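PDB 6TFO: copper-containing nitrite reductase from Hyphomicrobium denitrificans 1NES1, which probably catalyses the one-electron reduction of nitrite to nitric oxide at copper centres, drawing electrons from a reduced cytochrome c. Local coordinates for residues 190-193 / 197-200; 199-204 / 292-297; 361-366 / 421-426; 437-440 / 444-447. All blocks are in the same frame, centred on the assembly; numbering follows the deposited sequence.

Contact 1 of 4, residues 190-193 / 197-200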
loop_
_atom_site.group_PDB
_atom_site.type_symbol
_atom_site.label_atom_id
_atom_site.label_comp_id
_atom_site.label_asym_id
_atom_site.label_seq_id
_atom_site.Cartn_x
_atom_site.Cartn_y
_atom_site.Cartn_z
ATOM N N THR C 190 6.250 8.757 39.085
ATOM C CA THR C 190 5.948 8.057 40.359
ATOM C C THR C 190 5.771 9.037 41.519
ATOM O O THR C 190 6.249 10.187 41.447
ATOM C CB THR C 190 7.070 7.086 40.730
ATOM O OG1 THR C 190 8.216 7.862 41.077
ATOM C CG2 THR C 190 7.389 6.122 39.609
ATOM N N PHE C 191 5.118 8.540 42.571
ATOM C CA PHE C 191 5.249 9.047 43.956
ATOM C C PHE C 191 6.387 8.237 44.599
ATOM O O PHE C 191 6.262 7.001 44.700
ATOM C CB PHE C 191 3.892 8.945 44.650
ATOM C CG PHE C 191 2.773 9.749 44.029
ATOM C CD1 PHE C 191 2.696 11.113 44.204
ATOM C CD2 PHE C 191 1.750 9.126 43.345
ATOM C CE1 PHE C 191 1.630 11.838 43.689
ATOM C CE2 PHE C 191 0.683 9.838 42.828
ATOM C CZ PHE C 191 0.613 11.197 43.010
ATOM N N ASN C 192 7.510 8.903 44.893
ATOM C CA ASN C 192 8.629 8.366 45.709
ATOM C C ASN C 192 9.325 7.222 44.971
ATOM O O ASN C 192 9.853 6.317 45.634
ATOM C CB ASN C 192 8.125 7.996 47.106
ATOM C CG ASN C 192 7.787 9.244 47.888
ATOM O OD1 ASN C 192 6.787 9.904 47.626
ATOM N ND2 ASN C 192 8.686 9.641 48.770
ATOM N N GLY C 193 9.379 7.301 43.643
ATOM C CA GLY C 193 10.262 6.461 42.806
ATOM C C GLY C 193 9.809 5.015 42.706
ATOM O O GLY C 193 10.662 4.187 42.331
ATOM N N GLY C 197 2.631 4.104 44.453
ATOM C CA GLY C 197 3.150 5.072 45.438
ATOM C C GLY C 197 3.052 4.537 46.869
ATOM O O GLY C 197 2.573 3.424 47.097
ATOM N N PRO C 198 3.551 5.290 47.875
ATOM C CA PRO C 198 3.492 4.841 49.265
ATOM C C PRO C 198 2.056 4.502 49.676
ATOM O O PRO C 198 1.163 5.197 49.234
ATOM C CB PRO C 198 4.046 6.039 50.048
ATOM C CG PRO C 198 4.972 6.706 49.054
ATOM C CD PRO C 198 4.246 6.577 47.733
ATOM N N PHE C 199 1.880 3.428 50.450
ATOM C CA PHE C 199 0.609 3.082 51.142
ATOM C C PHE C 199 0.406 4.063 52.312
ATOM O O PHE C 199 1.194 4.063 53.251
ATOM C CB PHE C 199 0.617 1.624 51.617
ATOM C CG PHE C 199 -0.721 1.108 52.082
ATOM C CD1 PHE C 199 -1.210 1.429 53.342
ATOM C CD2 PHE C 199 -1.486 0.296 51.256
ATOM C CE1 PHE C 199 -2.441 0.947 53.762
ATOM C CE2 PHE C 199 -2.716 -0.184 51.681
ATOM C CZ PHE C 199 -3.191 0.142 52.931
ATOM N N LEU C 200 -0.600 4.920 52.210
ATOM C CA LEU C 200 -0.937 5.922 53.249
ATOM C C LEU C 200 -2.033 5.334 54.147
ATOM O O LEU C 200 -3.046 4.822 53.625
ATOM C CB LEU C 200 -1.383 7.215 52.572
ATOM C CG LEU C 200 -0.418 7.765 51.526
ATOM C CD1 LEU C 200 -0.987 9.029 50.889
ATOM C CD2 LEU C 200 0.949 8.042 52.145
#

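Contact 2 of 4, residues 199-204 / 292-297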
loop_
_atom_site.group_PDB
_atom_site.type_symbol
_atom_site.label_atom_id
_atom_site.label_comp_id
_atom_site.label_asym_id
_atom_site.label_seq_id
_atom_site.Cartn_x
_atom_site.Cartn_y
_atom_site.Cartn_z
ATOM N N PHE C 199 1.880 3.428 50.450
ATOM C CA PHE C 199 0.609 3.082 51.142
ATOM C C PHE C 199 0.406 4.063 52.312
ATOM O O PHE C 199 1.194 4.063 53.251
ATOM C CB PHE C 199 0.617 1.624 51.617
ATOM C CG PHE C 199 -0.721 1.108 52.082
ATOM C CD1 PHE C 199 -1.210 1.429 53.342
ATOM C CD2 PHE C 199 -1.486 0.296 51.256
ATOM C CE1 PHE C 199 -2.441 0.947 53.762
ATOM C CE2 PHE C 199 -2.716 -0.184 51.681
ATOM C CZ PHE C 199 -3.191 0.142 52.931
ATOM N N LEU C 200 -0.600 4.920 52.210
ATOM C CA LEU C 200 -0.937 5.922 53.249
ATOM C C LEU C 200 -2.033 5.334 54.147
ATOM O O LEU C 200 -3.046 4.822 53.625
ATOM C CB LEU C 200 -1.383 7.215 52.572
ATOM C CG LEU C 200 -0.418 7.765 51.526
ATOM C CD1 LEU C 200 -0.987 9.029 50.889
ATOM C CD2 LEU C 200 0.949 8.042 52.145
ATOM N N ARG C 201 -1.794 5.358 55.456
ATOM C CA ARG C 201 -2.656 4.719 56.488
ATOM C C ARG C 201 -2.910 5.756 57.582
ATOM O O ARG C 201 -1.942 6.191 58.245
ATOM C CB ARG C 201 -1.980 3.460 57.041
ATOM C CG ARG C 201 -2.949 2.490 57.697
ATOM C CD ARG C 201 -2.329 1.118 57.859
ATOM N NE ARG C 201 -3.307 0.110 58.271
ATOM C CZ ARG C 201 -3.185 -1.203 58.069
ATOM N NH1 ARG C 201 -2.143 -1.704 57.426
ATOM N NH2 ARG C 201 -4.132 -2.013 58.493
ATOM N N VAL C 202 -4.152 6.195 57.692
ATOM C CA VAL C 202 -4.615 7.129 58.748
ATOM C C VAL C 202 -5.883 6.545 59.395
ATOM O O VAL C 202 -6.370 5.456 58.967
ATOM C CB VAL C 202 -4.842 8.532 58.155
ATOM C CG1 VAL C 202 -3.547 9.090 57.578
ATOM C CG2 VAL C 202 -5.973 8.556 57.124
ATOM N N ARG C 203 -6.373 7.226 60.430
ATOM C CA ARG C 203 -7.606 6.873 61.167
ATOM C C ARG C 203 -8.661 7.901 60.751
ATOM O O ARG C 203 -8.281 9.070 60.568
ATOM C CB ARG C 203 -7.257 6.883 62.657
ATOM C CG ARG C 203 -8.443 6.680 63.582
ATOM C CD ARG C 203 -8.203 7.406 64.897
ATOM N NE ARG C 203 -9.107 6.927 65.934
ATOM C CZ ARG C 203 -10.376 7.315 66.078
ATOM N NH1 ARG C 203 -10.910 8.236 65.291
ATOM N NH2 ARG C 203 -11.109 6.793 67.042
ATOM N N VAL C 204 -9.924 7.506 60.568
ATOM C CA VAL C 204 -11.019 8.487 60.304
ATOM C C VAL C 204 -10.951 9.561 61.396
ATOM O O VAL C 204 -10.562 9.225 62.554
ATOM C CB VAL C 204 -12.415 7.844 60.202
ATOM C CG1 VAL C 204 -12.865 7.165 61.501
ATOM C CG2 VAL C 204 -13.447 8.855 59.711
ATOM N N ASP C 292 -3.341 -11.858 60.223
ATOM C CA ASP C 292 -1.911 -12.199 60.451
ATOM C C ASP C 292 -1.016 -11.371 59.521
ATOM O O ASP C 292 -0.028 -10.803 60.024
ATOM C CB ASP C 292 -1.680 -13.700 60.303
ATOM C CG ASP C 292 -2.532 -14.464 61.283
ATOM O OD1 ASP C 292 -2.624 -14.015 62.438
ATOM O OD2 ASP C 292 -3.113 -15.474 60.879
ATOM N N ARG C 293 -1.344 -11.274 58.227
ATOM C CA ARG C 293 -0.427 -10.632 57.248
ATOM C C ARG C 293 -1.200 -9.805 56.219
ATOM O O ARG C 293 -2.252 -10.274 55.698
ATOM C CB ARG C 293 0.448 -11.680 56.569
ATOM C CG ARG C 293 1.737 -11.077 56.044
ATOM C CD ARG C 293 2.528 -12.131 55.325
ATOM N NE ARG C 293 2.954 -13.198 56.205
ATOM C CZ ARG C 293 3.990 -13.148 57.027
ATOM N NH1 ARG C 293 4.293 -14.204 57.763
ATOM N NH2 ARG C 293 4.721 -12.059 57.121
ATOM N N GLU C 294 -0.649 -8.622 55.926
ATOM C CA GLU C 294 -1.207 -7.642 54.968
ATOM C C GLU C 294 -0.293 -7.457 53.748
ATOM O O GLU C 294 0.958 -7.525 53.894
ATOM C CB GLU C 294 -1.378 -6.315 55.686
ATOM C CG GLU C 294 -2.340 -6.371 56.843
ATOM C CD GLU C 294 -2.694 -4.982 57.336
ATOM O OE1 GLU C 294 -1.751 -4.217 57.670
ATOM O OE2 GLU C 294 -3.905 -4.653 57.333
ATOM N N PHE C 295 -0.905 -7.173 52.596
ATOM C CA PHE C 295 -0.212 -6.967 51.300
ATOM C C PHE C 295 -0.846 -5.799 50.538
ATOM O O PHE C 295 -2.079 -5.579 50.635
ATOM C CB PHE C 295 -0.270 -8.236 50.456
ATOM C CG PHE C 295 0.538 -9.383 50.991
ATOM C CD1 PHE C 295 1.915 -9.288 51.076
ATOM C CD2 PHE C 295 -0.068 -10.564 51.386
ATOM C CE1 PHE C 295 2.674 -10.352 51.547
ATOM C CE2 PHE C 295 0.692 -11.631 51.854
ATOM C CZ PHE C 295 2.063 -11.525 51.922
ATOM N N TYR C 296 0.008 -5.114 49.769
ATOM C CA TYR C 296 -0.281 -3.929 48.924
ATOM C C TYR C 296 -0.070 -4.300 47.449
ATOM O O TYR C 296 1.079 -4.553 47.047
ATOM C CB TYR C 296 0.669 -2.818 49.353
ATOM C CG TYR C 296 0.494 -1.482 48.688
ATOM C CD1 TYR C 296 -0.657 -1.129 48.006
ATOM C CD2 TYR C 296 1.480 -0.529 48.832
ATOM C CE1 TYR C 296 -0.806 0.136 47.467
ATOM C CE2 TYR C 296 1.343 0.739 48.310
ATOM C CZ TYR C 296 0.201 1.075 47.619
ATOM O OH TYR C 296 0.104 2.335 47.098
ATOM N N VAL C 297 -1.153 -4.387 46.678
ATOM C CA VAL C 297 -1.114 -4.724 45.228
ATOM C C VAL C 297 -1.991 -3.733 44.446
ATOM O O VAL C 297 -3.151 -3.500 44.843
ATOM C CB VAL C 297 -1.520 -6.184 44.973
ATOM C CG1 VAL C 297 -1.562 -6.488 43.484
ATOM C CG2 VAL C 297 -0.596 -7.160 45.692
#

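Contact 3 of 4, residues 361-366 / 421-426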
loop_
_atom_site.group_PDB
_atom_site.type_symbol
_atom_site.label_atom_id
_atom_site.label_comp_id
_atom_site.label_asym_id
_atom_site.label_seq_id
_atom_site.Cartn_x
_atom_site.Cartn_y
_atom_site.Cartn_z
ATOM N N PRO C 361 -4.928 3.365 33.705
ATOM C CA PRO C 361 -6.110 4.212 33.878
ATOM C C PRO C 361 -7.470 3.739 33.345
ATOM O O PRO C 361 -8.422 4.447 33.581
ATOM C CB PRO C 361 -5.755 5.440 33.027
ATOM C CG PRO C 361 -4.942 4.869 31.905
ATOM C CD PRO C 361 -4.074 3.844 32.609
ATOM N N ASN C 362 -7.556 2.604 32.642
ATOM C CA ASN C 362 -8.753 2.350 31.794
ATOM C C ASN C 362 -9.481 1.042 32.116
ATOM O O ASN C 362 -10.708 1.072 31.963
ATOM C CB ASN C 362 -8.374 2.433 30.324
ATOM C CG ASN C 362 -8.093 3.864 29.935
ATOM O OD1 ASN C 362 -8.863 4.748 30.271
ATOM N ND2 ASN C 362 -7.006 4.096 29.226
ATOM N N PHE C 363 -8.788 -0.030 32.528
ATOM C CA PHE C 363 -9.343 -1.405 32.568
ATOM C C PHE C 363 -9.761 -1.838 33.991
ATOM O O PHE C 363 -8.982 -1.659 34.967
ATOM C CB PHE C 363 -8.324 -2.374 31.974
ATOM C CG PHE C 363 -8.265 -2.322 30.476
ATOM C CD1 PHE C 363 -7.585 -1.306 29.832
ATOM C CD2 PHE C 363 -8.937 -3.259 29.712
ATOM C CE1 PHE C 363 -7.568 -1.241 28.453
ATOM C CE2 PHE C 363 -8.917 -3.186 28.332
ATOM C CZ PHE C 363 -8.226 -2.188 27.708
ATOM N N THR C 364 -10.941 -2.470 34.078
ATOM C CA THR C 364 -11.520 -3.123 35.284
ATOM C C THR C 364 -10.881 -4.504 35.460
ATOM O O THR C 364 -10.897 -5.304 34.514
ATOM C CB THR C 364 -13.046 -3.203 35.150
ATOM O OG1 THR C 364 -13.545 -1.862 35.120
ATOM C CG2 THR C 364 -13.720 -3.934 36.287
ATOM N N SER C 365 -10.325 -4.778 36.634
ATOM C CA SER C 365 -9.674 -6.074 36.946
ATOM C C SER C 365 -10.717 -7.062 37.475
ATOM O O SER C 365 -11.562 -6.661 38.284
ATOM C CB SER C 365 -8.566 -5.898 37.928
ATOM O OG SER C 365 -7.923 -7.136 38.161
ATOM N N SER C 366 -10.687 -8.295 36.991
ATOM C CA SER C 366 -11.458 -9.426 37.549
ATOM C C SER C 366 -10.536 -10.163 38.530
ATOM O O SER C 366 -10.024 -11.248 38.179
ATOM C CB SER C 366 -12.000 -10.283 36.432
ATOM O OG SER C 366 -12.833 -9.489 35.583
ATOM N N LEU C 421 -7.986 -13.316 31.080
ATOM C CA LEU C 421 -6.709 -14.054 31.253
ATOM C C LEU C 421 -5.768 -13.858 30.059
ATOM O O LEU C 421 -4.581 -14.264 30.196
ATOM C CB LEU C 421 -7.002 -15.535 31.494
ATOM C CG LEU C 421 -7.428 -15.884 32.920
ATOM C CD1 LEU C 421 -7.789 -17.358 32.995
ATOM C CD2 LEU C 421 -6.330 -15.544 33.922
ATOM N N SER C 422 -6.226 -13.245 28.962
ATOM C CA SER C 422 -5.308 -12.806 27.882
ATOM C C SER C 422 -4.253 -11.871 28.495
ATOM O O SER C 422 -3.135 -11.787 27.942
ATOM C CB SER C 422 -6.032 -12.170 26.722
ATOM O OG SER C 422 -6.688 -13.154 25.945
ATOM N N ARG C 423 -4.552 -11.248 29.636
ATOM C CA ARG C 423 -3.633 -10.261 30.245
ATOM C C ARG C 423 -2.460 -10.982 30.907
ATOM O O ARG C 423 -1.482 -10.297 31.187
ATOM C CB ARG C 423 -4.408 -9.350 31.185
ATOM C CG ARG C 423 -5.440 -8.540 30.428
ATOM C CD ARG C 423 -6.385 -7.762 31.304
ATOM N NE ARG C 423 -7.556 -7.409 30.510
ATOM C CZ ARG C 423 -8.629 -6.770 30.974
ATOM N NH1 ARG C 423 -8.702 -6.380 32.241
ATOM N NH2 ARG C 423 -9.627 -6.506 30.154
ATOM N N LEU C 424 -2.521 -12.305 31.073
ATOM C CA LEU C 424 -1.336 -13.140 31.413
ATOM C C LEU C 424 -0.240 -12.850 30.385
ATOM O O LEU C 424 0.920 -12.656 30.760
ATOM C CB LEU C 424 -1.696 -14.628 31.347
ATOM C CG LEU C 424 -2.524 -15.196 32.493
ATOM C CD1 LEU C 424 -2.906 -16.651 32.218
ATOM C CD2 LEU C 424 -1.778 -15.077 33.810
ATOM N N ASP C 425 -0.617 -12.847 29.110
ATOM C CA ASP C 425 0.315 -12.726 27.958
ATOM C C ASP C 425 0.759 -11.267 27.787
ATOM O O ASP C 425 1.458 -11.017 26.826
ATOM C CB ASP C 425 -0.334 -13.319 26.700
ATOM C CG ASP C 425 -0.728 -14.774 26.884
ATOM O OD1 ASP C 425 0.151 -15.535 27.324
ATOM O OD2 ASP C 425 -1.912 -15.126 26.617
ATOM N N HIS C 426 0.400 -10.347 28.699
ATOM C CA HIS C 426 0.859 -8.926 28.711
ATOM C C HIS C 426 1.559 -8.561 30.035
ATOM O O HIS C 426 1.705 -7.351 30.282
ATOM C CB HIS C 426 -0.304 -7.964 28.422
ATOM C CG HIS C 426 -0.874 -8.072 27.044
ATOM N ND1 HIS C 426 -0.451 -7.269 25.999
ATOM C CD2 HIS C 426 -1.839 -8.870 26.530
ATOM C CE1 HIS C 426 -1.144 -7.552 24.915
ATOM N NE2 HIS C 426 -1.987 -8.553 25.207
#

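Contact 4 of 4, residues 437-440 / 444-447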
loop_
_atom_site.group_PDB
_atom_site.type_symbol
_atom_site.label_atom_id
_atom_site.label_comp_id
_atom_site.label_asym_id
_atom_site.label_seq_id
_atom_site.Cartn_x
_atom_site.Cartn_y
_atom_site.Cartn_z
ATOM N N PRO C 437 3.193 -29.186 52.711
ATOM C CA PRO C 437 3.294 -30.423 51.927
ATOM C C PRO C 437 2.511 -30.323 50.604
ATOM O O PRO C 437 1.596 -29.508 50.538
ATOM C CB PRO C 437 2.715 -31.495 52.870
ATOM C CG PRO C 437 1.818 -30.720 53.828
ATOM C CD PRO C 437 2.484 -29.364 53.988
ATOM N N LYS C 438 2.888 -31.111 49.587
ATOM C CA LYS C 438 2.144 -31.175 48.292
ATOM C C LYS C 438 0.744 -31.754 48.548
ATOM O O LYS C 438 -0.240 -31.152 48.081
ATOM C CB LYS C 438 2.851 -32.017 47.220
ATOM C CG LYS C 438 2.129 -32.032 45.872
ATOM C CD LYS C 438 2.474 -33.190 44.964
ATOM C CE LYS C 438 3.849 -33.066 44.343
ATOM N NZ LYS C 438 3.871 -32.073 43.240
ATOM N N ASN C 439 0.675 -32.871 49.282
ATOM C CA ASN C 439 -0.564 -33.640 49.571
ATOM C C ASN C 439 -0.929 -33.516 51.060
ATOM O O ASN C 439 -0.071 -33.844 51.916
ATOM C CB ASN C 439 -0.401 -35.105 49.167
ATOM C CG ASN C 439 -0.265 -35.303 47.671
ATOM O OD1 ASN C 439 -0.791 -34.532 46.870
ATOM N ND2 ASN C 439 0.431 -36.359 47.293
ATOM N N ASP C 440 -2.143 -33.025 51.341
ATOM C CA ASP C 440 -2.819 -33.078 52.668
ATOM C C ASP C 440 -4.292 -33.459 52.437
ATOM O O ASP C 440 -4.644 -33.810 51.300
ATOM C CB ASP C 440 -2.604 -31.785 53.478
ATOM C CG ASP C 440 -3.162 -30.491 52.889
ATOM O OD1 ASP C 440 -4.033 -30.546 51.977
ATOM O OD2 ASP C 440 -2.710 -29.419 53.362
ATOM N N HIS C 444 -5.030 -33.435 47.442
ATOM C CA HIS C 444 -3.933 -34.413 47.217
ATOM C C HIS C 444 -4.151 -35.184 45.913
ATOM O O HIS C 444 -5.290 -35.206 45.383
ATOM C CB HIS C 444 -3.772 -35.365 48.415
ATOM C CG HIS C 444 -4.900 -36.321 48.649
ATOM N ND1 HIS C 444 -5.877 -36.099 49.609
ATOM C CD2 HIS C 444 -5.186 -37.523 48.086
ATOM C CE1 HIS C 444 -6.728 -37.102 49.596
ATOM N NE2 HIS C 444 -6.324 -37.991 48.676
ATOM N N GLU C 445 -3.091 -35.827 45.431
ATOM C CA GLU C 445 -3.146 -36.647 44.198
ATOM C C GLU C 445 -3.727 -38.008 44.588
ATOM O O GLU C 445 -3.644 -38.366 45.764
ATOM C CB GLU C 445 -1.776 -36.718 43.515
ATOM C CG GLU C 445 -0.675 -37.397 44.314
ATOM C CD GLU C 445 0.709 -36.947 43.873
ATOM O OE1 GLU C 445 1.506 -37.807 43.478
ATOM O OE2 GLU C 445 0.968 -35.724 43.920
ATOM N N GLY C 446 -4.324 -38.725 43.637
ATOM C CA GLY C 446 -4.944 -40.039 43.884
ATOM C C GLY C 446 -6.261 -39.882 44.645
ATOM O O GLY C 446 -6.611 -38.768 45.056
ATOM N N PRO C 447 -7.035 -40.984 44.818
ATOM C CA PRO C 447 -8.363 -40.910 45.432
ATOM C C PRO C 447 -8.251 -40.874 46.958
ATOM O O PRO C 447 -7.144 -40.959 47.512
ATOM C CB PRO C 447 -9.066 -42.154 44.860
ATOM C CG PRO C 447 -7.945 -43.164 44.689
ATOM C CD PRO C 447 -6.686 -42.358 44.413
#

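Contact 1 of 4, residues 190-193 / 197-200
Asn192 lies across Pro198 at about a right angle, and its side chain can be followed atom by atom along the proline ring. CB of Asn192 comes first, 3.9 Å from Pro198 CG. The amide carbon CG of Asn192 keeps to the same ring corner, at 4.0 Å from Pro198 CG. OD1 of Asn192 then passes Pro198 CG at 3.9 Å, but its polar bond is made elsewhere, to the backbone N of Glu172 in strand 166-181. That bond holds the amide while its flank rests on the proline. Asn192 follows the end of strand 184-191 in a left-handed backbone conformation (phi 67°, psi 33°), which turns the chain out of one sheet. The loop that follows carries it over to strand 200-203 in the facing sheet, the kind of crossing on which the cupredoxin sandwich is built. Phe191 touches the returning chain through its root: its CB is 3.9 Å from Pro198 CD and its O is 3.7 Å from Gly197 CA. With CG set anti to the carbonyl carbon (chi1 -61°), the ring leaves the turn and reaches toward Cys263 and Met276, ligands of the type 1 copper. An alanine in place of Pro198 would take away the CG and CD that meet Asn192 and Phe191, and the flank of the Asn192 amide would probably lose its support. Tyr261 OH, bonded to Pro198 O, ties the loop to strand 257-262.

Contact 2 of 4, residues 199-204 / 292-297
Carboxylate oxygen OE2 of Glu294 is held by two arginines. NH2 of Arg201 reaches the syn lone pair of Glu294 OE2 at 2.9 Å, while Arg353 on strand 351-360 adds a second salt bridge through NH1. The other oxygen, OE1 of Glu294, takes Arg201 NH1 at 2.6 Å, again on the syn side but 22° out of the carboxylate plane. Arg201 thus grips Glu294 end-on, one nitrogen to each oxygen, with the two planes turned 36° apart. Its chain is extended from CG to NE, which spans the gap between the strands, and NE bonds Glu283 while NH1 also bonds Pro156 O, so the guanidinium is fixed in its rotation. A methionine at Arg201 would probably leave Glu294 leaning on Arg353 for its charge partner and Glu283 without its mate in this bridge.

Beside the salt bridge the contact becomes aromatic. The edge of Phe199 stands on the face of Tyr296 in a T-shaped stack, centroids 5.0 Å apart, with Phe199 CD2 3.6 Å above the centre of the tyrosine ring. Phe199 CB adds a CH-pi contact, 3.9 Å from the centroid of the Tyr296 ring. Because CG of Tyr296 is anti to the backbone N (chi1 -176°), the ring extends from its strand to bring OH to Gly197 O and Leu279 N, which anchor the phenol end. Strand 200-203 belongs to one cupredoxin sandwich and strand 293-302 to the next; the arrangement is a seam between the two consecutive cupredoxin domains of the copper nitrite reductase core.

Contact 3 of 4, residues 361-366 / 421-426
Phe363 is the first residue of segment 361-366 to meet Arg423, and it does so with the rim of its ring. CD2 of Phe363 lies 3.3 Å from Arg423 NH2, which sits near the plane of the ring at its edge; seen from the arginine, the phenyl stands over one face of the guanidinium, the two planes 82° apart. The ring thus meets the guanidinium edge to face. Setting CG of Phe363 anti to its carbonyl carbon (chi1 -77°) is what turns the CD2 edge toward Arg423, and the ring also makes an edge-to-face pair with Phe329.

Thr364 contributes its backbone. Thr364 O receives a weak hydrogen bond from Arg423 NH1, 3.3 Å long with an angle of 146° at the hydrogen, arriving in the plane of the guanidinium. NH1 has a stronger partner in Asp418, whose OD2 forms a salt bridge with it.

Two residues on, Ser366 begins to close this small network, since its N is bonded to OD1 of the same Asp418. The arginine itself springs from a 3-10 turn, residues 421-425, in which Leu424 N is bonded to Leu421 O at 3.0 Å. An extended chain from CG to NE carries the guanidinium to the loop, and NE is salt-bridged to Glu324 of the second subunit, so the buried charge is balanced by carboxylates from two chains. Such a shared arginine belongs to the subunit interface of the nitrite reductase trimer; its side chain is about 9 Å from that of the copper-binding residue His419.

Contact 4 of 4, residues 437-440 / 444-447
The chain turns back on itself so that the CA atoms of Asn439 and His444 come within 4.2 Å, and backbone N of Glu445 bonds the side chain of Asn439. That bond, Glu445 N to Asn439 OD1, measures 3.0 Å, with the donor well above the amide's carbonyl plane (61° out of it). Asn439 stands across His444, the amide and imidazole planes 78° apart, and its CB rests 3.5 Å from His444 CB. His444 is pinned at both nitrogens: its ND1 donates to Asp440 O at 3.1 Å, its NE2 to Pro447 O at 3.3 Å, each acceptor lying close to the ring plane. This arrangement would be consistent with a doubly protonated imidazole. The ring reaches this place because CG is set between N and the carbonyl carbon (chi1 68°). This is the C-terminal arm of the chain, beyond the last cupredoxin domain: His444 pairs antiparallel with a strand of the second subunit, extending that sheet across the interface. Tyr238 of that subunit packs on Asn439 and Glu445. Asp440 OD1 meets Ile442 N in an Asx turn, Met443 N as well, and is salt-bridged to Arg410, which fixes the bend between the segments. On the outer flank Lys438 bends at chi3 and chi4 and passes its aliphatic part by Glu445, with Lys438 NZ 4.7 Å from Glu445 OE2.

How the contacts relate
From the N terminus, contact 1 closes a turn with three residues between its segments, the bend at which the chain leaves one sheet of the second cupredoxin domain for the other. Contact 2 starts where it ends, on the shared residues Phe199 and Leu200, and closes a loop of 87 residues that takes in the rest of that domain, tying its edge to the third domain. Contact 3 follows in series with 54 residues enclosed, joining two loops of the third domain. Contact 4 closes the short final turn of the C-terminal arm. None nests in or crosses another; contacts 3 and 4 both reach the second subunit, whereas contacts 1 and 2 stay within one chain.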